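PDB 6BZN: halogenase PltM from Pseudomonas fluorescens, which halogenates phenolic substrates as an FAD-dependent enzyme, with unusual versatility toward substrate and halide. Local coordinates for residues V62-T67 / F219-N224; E135-R140 / K246-H251; I261-N264 / T270-L273. All blocks are in the same frame, centred on the assembly; numbering follows the deposited sequence.

Contact 1. Residues V62-T67 / F219-N224; sequences VGEAAT and FTHMLN
V62 and F219 mark the closest approach of the two backbones, their CA atoms 8.1 Å apart; the end of strand 215-223 (residues 219-223) faces the irregular loop 62-67 with no backbone pairing between them, and the gap is bridged by side chains. V62 leans on the F219 ring with both methyls. CG2 stands over one face, 4.1 Å from the ring centroid and 22° off its normal, a CH-pi contact, while V62 CG1 lies 3.6 Å from F219 CD2. With chi1 at -74°, V62 has CG1 beside its backbone N and CG2 between N and the carbonyl carbon, which brings both branches to the ring.

Further along, H221 NE2 donates to E64 OE2 at 2.7 Å. The N-H...O angle of 160° makes the bond fairly straight, and OE2 lies close to the imidazole plane, so the acid meets the ring at its edge, the two groups nearly coplanar. The other carboxylate oxygen, E64 OE1, bonds to the S275 hydroxyl, so both oxygens of this buried group have protein partners; in this crystal OE1 also binds a glycerol, probably from the crystallisation liquor. V62 and A65 belong to the FAD-binding site known for this protein, and the histidine-carboxylate pair therefore ties a flavin-binding loop to a strand of the large mixed sheet.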
loop_
_atom_site.group_PDB
_atom_site.type_symbol
_atom_site.label_atom_id
_atom_site.label_comp_id
_atom_site.label_asym_id
_atom_site.label_seq_id
_atom_site.Cartn_x
_atom_site.Cartn_y
_atom_site.Cartn_z
ATOM N N VAL A 62 -7.665 -7.396 2.248
ATOM C CA VAL A 62 -6.696 -6.660 3.094
ATOM C C VAL A 62 -6.131 -5.494 2.269
ATOM O O VAL A 62 -6.628 -5.222 1.171
ATOM C CB VAL A 62 -5.607 -7.564 3.742
ATOM C CG1 VAL A 62 -6.219 -8.374 4.887
ATOM C CG2 VAL A 62 -4.947 -8.459 2.709
ATOM N N GLY A 63 -5.120 -4.786 2.790
ATOM C CA GLY A 63 -4.661 -3.539 2.177
ATOM C C GLY A 63 -5.413 -2.427 2.871
ATOM O O GLY A 63 -6.226 -1.737 2.276
ATOM N N GLU A 64 -5.132 -2.275 4.162
ATOM C CA GLU A 64 -6.003 -1.528 5.065
ATOM C C GLU A 64 -5.391 -0.258 5.639
ATOM O O GLU A 64 -6.129 0.649 6.034
ATOM C CB GLU A 64 -6.447 -2.446 6.199
ATOM C CG GLU A 64 -7.238 -3.665 5.696
ATOM C CD GLU A 64 -7.190 -4.877 6.604
ATOM O OE1 GLU A 64 -6.083 -5.279 7.028
ATOM O OE2 GLU A 64 -8.272 -5.468 6.841
ATOM N N ALA A 65 -4.069 -0.173 5.695
ATOM C CA ALA A 65 -3.432 0.951 6.378
ATOM C C ALA A 65 -3.215 2.077 5.399
ATOM O O ALA A 65 -2.367 1.984 4.504
ATOM C CB ALA A 65 -2.109 0.519 6.997
ATOM N N ALA A 66 -3.993 3.143 5.542
ATOM C CA ALA A 66 -3.772 4.334 4.746
ATOM C C ALA A 66 -2.471 4.993 5.199
ATOM O O ALA A 66 -1.963 4.709 6.287
ATOM C CB ALA A 66 -4.939 5.302 4.867
ATOM N N THR A 67 -1.939 5.855 4.344
ATOM C CA THR A 67 -0.700 6.593 4.618
ATOM C C THR A 67 -0.909 8.064 4.267
ATOM O O THR A 67 -1.883 8.412 3.603
ATOM C CB THR A 67 0.447 6.076 3.751
ATOM O OG1 THR A 67 -0.015 5.933 2.399
ATOM C CG2 THR A 67 0.950 4.750 4.266
ATOM N N PHE A 219 -3.329 -13.988 7.204
ATOM C CA PHE A 219 -4.154 -12.868 7.645
ATOM C C PHE A 219 -5.615 -13.213 7.881
ATOM O O PHE A 219 -6.176 -14.144 7.280
ATOM C CB PHE A 219 -4.041 -11.675 6.689
ATOM C CG PHE A 219 -4.206 -12.030 5.238
ATOM C CD1 PHE A 219 -3.131 -12.519 4.504
ATOM C CD2 PHE A 219 -5.428 -11.893 4.614
ATOM C CE1 PHE A 219 -3.274 -12.857 3.163
ATOM C CE2 PHE A 219 -5.577 -12.218 3.272
ATOM C CZ PHE A 219 -4.498 -12.695 2.546
ATOM N N THR A 220 -6.217 -12.449 8.784
ATOM C CA THR A 220 -7.604 -12.647 9.161
ATOM C C THR A 220 -8.118 -11.399 9.889
ATOM O O THR A 220 -7.367 -10.430 10.103
ATOM C CB THR A 220 -7.774 -13.916 10.045
ATOM O OG1 THR A 220 -9.159 -14.252 10.138
ATOM C CG2 THR A 220 -7.222 -13.714 11.456
ATOM N N HIS A 221 -9.382 -11.448 10.280
ATOM C CA HIS A 221 -9.962 -10.462 11.157
ATOM C C HIS A 221 -10.441 -11.138 12.440
ATOM O O HIS A 221 -10.990 -12.240 12.398
ATOM C CB HIS A 221 -11.152 -9.766 10.496
ATOM C CG HIS A 221 -10.787 -8.775 9.436
ATOM N ND1 HIS A 221 -11.742 -8.119 8.687
ATOM C CD2 HIS A 221 -9.592 -8.327 8.994
ATOM C CE1 HIS A 221 -11.148 -7.290 7.849
ATOM N NE2 HIS A 221 -9.842 -7.387 8.022
ATOM N N MET A 222 -10.251 -10.450 13.566
ATOM C CA MET A 222 -10.570 -11.002 14.884
ATOM C C MET A 222 -11.401 -10.079 15.739
ATOM O O MET A 222 -11.349 -8.844 15.604
ATOM C CB MET A 222 -9.297 -11.339 15.653
ATOM C CG MET A 222 -8.380 -12.335 14.960
ATOM S SD MET A 222 -7.127 -12.887 16.132
ATOM C CE MET A 222 -6.094 -13.858 15.048
ATOM N N LEU A 223 -12.145 -10.696 16.655
ATOM C CA LEU A 223 -12.851 -9.994 17.720
ATOM C C LEU A 223 -12.080 -10.065 19.016
ATOM O O LEU A 223 -11.316 -11.003 19.246
ATOM C CB LEU A 223 -14.196 -10.657 18.001
ATOM C CG LEU A 223 -15.223 -10.565 16.895
ATOM C CD1 LEU A 223 -16.246 -11.691 17.019
ATOM C CD2 LEU A 223 -15.873 -9.194 16.979
ATOM N N ASN A 224 -12.349 -9.093 19.883
ATOM C CA ASN A 224 -11.789 -9.041 21.235
ATOM C C ASN A 224 -10.261 -9.069 21.288
ATOM O O ASN A 224 -9.678 -9.687 22.186
ATOM C CB ASN A 224 -12.397 -10.164 22.109
ATOM C CG ASN A 224 -13.843 -9.892 22.476
ATOM O OD1 ASN A 224 -14.280 -8.745 22.480
ATOM N ND2 ASN A 224 -14.595 -10.940 22.784
#

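Contact 2. Residues E135-R140 / K246-H251; sequences EAHLFR and KSTLHH
H137 spans the gap to T248 and the carbonyl of S247, and these three residues make up the contact, H137 giving by far the greatest share of buried surface. Its NE2 and T248 OG1 are 2.9 Å apart and hydrogen-bonded; the angle of 151° is compatible with either partner as donor. Beside this bond, H137 CE1 lies 3.3 Å from S247 O, which meets the imidazole at its edge, in the ring plane. The backbone of 247-248 thus runs past the NE2-CE1 edge of the ring.

T248 reaches H137 through its hydroxyl because chi1 of -51° sets OG1 beside the backbone N, anti to the carbonyl carbon, and CG2 anti to N. S247 takes part through its main chain: its CB points away from the 135-140 segment, and its OG bonds to L244 O and S111 OG instead. The other ring nitrogen of H137, ND1, is bonded to P262 O, so both ring nitrogens of this buried histidine are engaged and the rotation of the ring is fixed from two sides. Without the imidazole, as with an alanine here, T248 OG1 and P262 O would probably each lose a hydrogen-bond mate, and a gap would be likely to open between the two strands.

The CA atoms of H137 and T248 stay 7.9 Å apart, too far for backbone pairing. H137 lies on strand 134-138, which pairs antiparallel with strand 104-107, whereas T248 begins strand 248-253 of the mixed sheet, between strands 109-114 and 256-262. I261 of the latter strand touches both side chains, and helix 140-153 starts just after the 134-138 strand.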
loop_
_atom_site.group_PDB
_atom_site.type_symbol
_atom_site.label_atom_id
_atom_site.label_comp_id
_atom_site.label_asym_id
_atom_site.label_seq_id
_atom_site.Cartn_x
_atom_site.Cartn_y
_atom_site.Cartn_z
ATOM N N GLU A 135 -5.384 9.355 10.013
ATOM C CA GLU A 135 -5.669 8.603 8.799
ATOM C C GLU A 135 -6.489 7.369 9.122
ATOM O O GLU A 135 -6.762 7.108 10.283
ATOM C CB GLU A 135 -4.366 8.235 8.137
ATOM C CG GLU A 135 -3.708 9.484 7.634
ATOM C CD GLU A 135 -2.325 9.263 7.130
ATOM O OE1 GLU A 135 -1.846 8.107 7.163
ATOM O OE2 GLU A 135 -1.719 10.272 6.717
ATOM N N ALA A 136 -6.896 6.639 8.082
ATOM C CA ALA A 136 -7.847 5.542 8.237
ATOM C C ALA A 136 -7.193 4.162 8.238
ATOM O O ALA A 136 -6.200 3.914 7.543
ATOM C CB ALA A 136 -8.887 5.607 7.139
ATOM N N HIS A 137 -7.791 3.265 9.025
ATOM C CA HIS A 137 -7.683 1.831 8.824
ATOM C C HIS A 137 -8.947 1.438 8.052
ATOM O O HIS A 137 -10.050 1.469 8.593
ATOM C CB HIS A 137 -7.659 1.091 10.141
ATOM C CG HIS A 137 -6.359 1.195 10.865
ATOM N ND1 HIS A 137 -6.231 0.878 12.198
ATOM C CD2 HIS A 137 -5.126 1.559 10.440
ATOM C CE1 HIS A 137 -4.969 1.027 12.559
ATOM N NE2 HIS A 137 -4.280 1.441 11.510
ATOM N N LEU A 138 -8.757 1.088 6.786
ATOM C CA LEU A 138 -9.851 0.893 5.838
ATOM C C LEU A 138 -10.456 -0.489 5.964
ATOM O O LEU A 138 -9.752 -1.486 5.789
ATOM C CB LEU A 138 -9.327 1.092 4.419
ATOM C CG LEU A 138 -8.694 2.438 4.079
ATOM C CD1 LEU A 138 -7.987 2.342 2.752
ATOM C CD2 LEU A 138 -9.739 3.539 4.031
ATOM N N PHE A 139 -11.753 -0.558 6.276
ATOM C CA PHE A 139 -12.481 -1.815 6.306
ATOM C C PHE A 139 -12.926 -2.030 4.879
ATOM O O PHE A 139 -13.940 -1.487 4.436
ATOM C CB PHE A 139 -13.653 -1.738 7.298
ATOM C CG PHE A 139 -14.355 -3.048 7.554
ATOM C CD1 PHE A 139 -13.644 -4.189 7.919
ATOM C CD2 PHE A 139 -15.754 -3.129 7.495
ATOM C CE1 PHE A 139 -14.299 -5.385 8.191
ATOM C CE2 PHE A 139 -16.408 -4.333 7.767
ATOM C CZ PHE A 139 -15.678 -5.453 8.118
ATOM N N ARG A 140 -12.135 -2.802 4.140
ATOM C CA ARG A 140 -12.211 -2.775 2.674
ATOM C C ARG A 140 -13.541 -3.250 2.089
ATOM O O ARG A 140 -13.993 -2.717 1.069
ATOM C CB ARG A 140 -11.040 -3.545 2.073
ATOM C CG ARG A 140 -9.683 -2.883 2.307
ATOM C CD ARG A 140 -9.488 -1.597 1.507
ATOM N NE ARG A 140 -9.596 -1.910 0.080
ATOM C CZ ARG A 140 -8.612 -2.392 -0.675
ATOM N NH1 ARG A 140 -7.378 -2.520 -0.212
ATOM N NH2 ARG A 140 -8.869 -2.700 -1.940
ATOM N N LYS A 246 -4.370 3.296 18.607
ATOM C CA LYS A 246 -4.739 4.222 17.546
ATOM C C LYS A 246 -3.592 4.405 16.548
ATOM O O LYS A 246 -3.281 5.519 16.132
ATOM C CB LYS A 246 -5.157 5.580 18.146
ATOM C CG LYS A 246 -6.352 5.521 19.088
ATOM C CD LYS A 246 -6.790 6.927 19.473
ATOM C CE LYS A 246 -7.917 6.944 20.509
ATOM N NZ LYS A 246 -9.227 6.525 19.942
ATOM N N SER A 247 -2.989 3.293 16.145
ATOM C CA SER A 247 -1.903 3.277 15.185
ATOM C C SER A 247 -1.922 1.959 14.426
ATOM O O SER A 247 -2.548 0.987 14.856
ATOM C CB SER A 247 -0.560 3.421 15.908
ATOM O OG SER A 247 -0.124 2.188 16.459
ATOM N N THR A 248 -1.228 1.931 13.303
ATOM C CA THR A 248 -0.885 0.674 12.659
ATOM C C THR A 248 0.328 0.110 13.389
ATOM O O THR A 248 1.435 0.607 13.233
ATOM C CB THR A 248 -0.530 0.902 11.197
ATOM O OG1 THR A 248 -1.572 1.680 10.587
ATOM C CG2 THR A 248 -0.324 -0.415 10.449
ATOM N N LEU A 249 0.100 -0.930 14.175
ATOM C CA LEU A 249 1.111 -1.484 15.050
ATOM C C LEU A 249 1.786 -2.659 14.361
ATOM O O LEU A 249 1.103 -3.580 13.880
ATOM C CB LEU A 249 0.461 -1.897 16.367
ATOM C CG LEU A 249 1.203 -2.794 17.346
ATOM C CD1 LEU A 249 2.547 -2.203 17.732
ATOM C CD2 LEU A 249 0.314 -2.999 18.566
ATOM N N HIS A 250 3.118 -2.607 14.323
ATOM C CA HIS A 250 3.961 -3.617 13.709
ATOM C C HIS A 250 4.798 -4.248 14.813
ATOM O O HIS A 250 5.650 -3.572 15.399
ATOM C CB HIS A 250 4.926 -2.962 12.710
ATOM C CG HIS A 250 4.267 -2.153 11.634
ATOM N ND1 HIS A 250 3.650 -0.946 11.875
ATOM C CD2 HIS A 250 4.195 -2.347 10.295
ATOM C CE1 HIS A 250 3.188 -0.452 10.737
ATOM N NE2 HIS A 250 3.503 -1.286 9.764
ATOM N N HIS A 251 4.549 -5.518 15.117
ATOM C CA HIS A 251 5.406 -6.274 16.023
ATOM C C HIS A 251 6.446 -6.945 15.158
ATOM O O HIS A 251 6.093 -7.761 14.302
ATOM C CB HIS A 251 4.605 -7.328 16.760
ATOM C CG HIS A 251 3.711 -6.765 17.802
ATOM N ND1 HIS A 251 4.188 -6.110 18.913
ATOM C CD2 HIS A 251 2.365 -6.766 17.917
ATOM C CE1 HIS A 251 3.178 -5.727 19.668
ATOM N NE2 HIS A 251 2.065 -6.124 19.086
#

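Contact 3. Residues I261-N264 / T270-L273; sequences IPFN and TNQL
F263 lays its CB against the side-chain amide of N271, with F263 CB 3.6 Å from N271 CG. The two side chains run next to each other in the same direction, their ring and amide planes 31° apart. On the same residue, F263 N donates to L273 O at 2.9 Å with an N-H...O angle of 150°, the donor lying in the carbonyl plane. F263 CD2 also approaches L273 CB, at 4.1 Å, so main chain and ring engage the same residue.

N271 is held by its own segment as well. Its OD1 accepts from L273 N at 2.9 Å, two residues on, which defines an Asx turn; CG lies anti to the backbone N (chi1 -163°), beside the carbonyl carbon that leads on to Q272 and L273. The other end of the amide, ND2, bonds to S102 O, so both polar atoms of this buried group have partners. N264 adds its CB, 3.1 Å from N271 O, at the more open margin of the contact.

The CA atoms of N264 and Q272 come within 5.0 Å, as the chain leaves strand 256-262 and returns toward strand 273-281, its antiparallel neighbour in the mixed sheet. Outside this turn, the F263 ring makes edge-to-face contacts with F139 and H221, while L273 touches H221 and L223 of strand 215-223.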
loop_
_atom_site.group_PDB
_atom_site.type_symbol
_atom_site.label_atom_id
_atom_site.label_comp_id
_atom_site.label_asym_id
_atom_site.label_seq_id
_atom_site.Cartn_x
_atom_site.Cartn_y
_atom_site.Cartn_z
ATOM N N ILE A 261 -4.166 -3.988 13.456
ATOM C CA ILE A 261 -4.802 -2.890 12.751
ATOM C C ILE A 261 -6.264 -2.871 13.186
ATOM O O ILE A 261 -7.108 -3.523 12.560
ATOM C CB ILE A 261 -4.637 -3.062 11.226
ATOM C CG1 ILE A 261 -3.174 -2.857 10.855
ATOM C CG2 ILE A 261 -5.483 -2.081 10.435
ATOM C CD1 ILE A 261 -2.868 -3.081 9.401
ATOM N N PRO A 262 -6.572 -2.141 14.274
ATOM C CA PRO A 262 -7.959 -2.137 14.761
ATOM C C PRO A 262 -8.915 -1.353 13.894
ATOM O O PRO A 262 -8.546 -0.289 13.367
ATOM C CB PRO A 262 -7.850 -1.456 16.133
ATOM C CG PRO A 262 -6.430 -1.622 16.517
ATOM C CD PRO A 262 -5.677 -1.486 15.240
ATOM N N PHE A 263 -10.136 -1.871 13.741
ATOM C CA PHE A 263 -11.252 -1.059 13.237
ATOM C C PHE A 263 -12.129 -0.544 14.381
ATOM O O PHE A 263 -13.050 0.214 14.124
ATOM C CB PHE A 263 -12.111 -1.828 12.229
ATOM C CG PHE A 263 -11.321 -2.429 11.093
ATOM C CD1 PHE A 263 -10.742 -1.616 10.130
ATOM C CD2 PHE A 263 -11.152 -3.806 10.995
ATOM C CE1 PHE A 263 -10.023 -2.164 9.086
ATOM C CE2 PHE A 263 -10.427 -4.363 9.961
ATOM C CZ PHE A 263 -9.869 -3.541 8.999
ATOM N N ASN A 264 -11.822 -0.939 15.617
ATOM C CA ASN A 264 -12.657 -0.650 16.799
ATOM C C ASN A 264 -12.046 0.400 17.748
ATOM O O ASN A 264 -12.334 0.403 18.940
ATOM C CB ASN A 264 -12.982 -1.958 17.549
ATOM C CG ASN A 264 -11.777 -2.583 18.219
ATOM O OD1 ASN A 264 -10.651 -2.458 17.736
ATOM N ND2 ASN A 264 -12.005 -3.276 19.325
ATOM N N THR A 270 -18.278 1.818 14.763
ATOM C CA THR A 270 -19.057 0.693 15.250
ATOM C C THR A 270 -18.449 -0.664 14.933
ATOM O O THR A 270 -18.961 -1.686 15.386
ATOM C CB THR A 270 -20.477 0.740 14.674
ATOM O OG1 THR A 270 -20.405 1.005 13.260
ATOM C CG2 THR A 270 -21.284 1.818 15.369
ATOM N N ASN A 271 -17.354 -0.702 14.185
ATOM C CA ASN A 271 -16.783 -1.984 13.799
ATOM C C ASN A 271 -16.129 -2.606 15.025
ATOM O O ASN A 271 -15.458 -1.904 15.767
ATOM C CB ASN A 271 -15.770 -1.781 12.672
ATOM C CG ASN A 271 -15.433 -3.070 11.949
ATOM O OD1 ASN A 271 -15.218 -4.111 12.564
ATOM N ND2 ASN A 271 -15.357 -3.003 10.640
ATOM N N GLN A 272 -16.349 -3.899 15.262
ATOM C CA GLN A 272 -15.763 -4.604 16.415
ATOM C C GLN A 272 -14.445 -5.313 16.116
ATOM O O GLN A 272 -13.775 -5.807 17.029
ATOM C CB GLN A 272 -16.746 -5.643 16.943
ATOM C CG GLN A 272 -18.063 -5.059 17.430
ATOM C CD GLN A 272 -19.014 -6.158 17.871
ATOM O OE1 GLN A 272 -18.677 -6.948 18.746
ATOM N NE2 GLN A 272 -20.191 -6.234 17.249
ATOM N N LEU A 273 -14.066 -5.366 14.849
ATOM C CA LEU A 273 -12.983 -6.222 14.425
ATOM C C LEU A 273 -11.644 -5.529 14.458
ATOM O O LEU A 273 -11.545 -4.294 14.442
ATOM C CB LEU A 273 -13.245 -6.729 13.005
ATOM C CG LEU A 273 -14.537 -7.541 12.824
ATOM C CD1 LEU A 273 -14.802 -7.740 11.336
ATOM C CD2 LEU A 273 -14.428 -8.872 13.570
#

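In the fold
The three contacts form one continuous cluster on the same side of the chain's centre. Contacts 1 and 2 lie about 7 Å apart, centre to centre, and are joined by a probable hydrogen bond of 2.8 Å from L138 N to E64 O. G63 O likewise lies 2.9 Å from R140 NH1. Contact 3, centred about 9 Å from contact 1 and about 10 Å from contact 2, sets F263 CZ 3.3 Å from E64 OE2. No flavin is bound here, but segment 62-67 holds V62 and A65 of the FAD site and segment 135-140 holds R140; the T248 side chain is about 4 Å from that of A65, and F263 about 7 Å from those of R140 and V62.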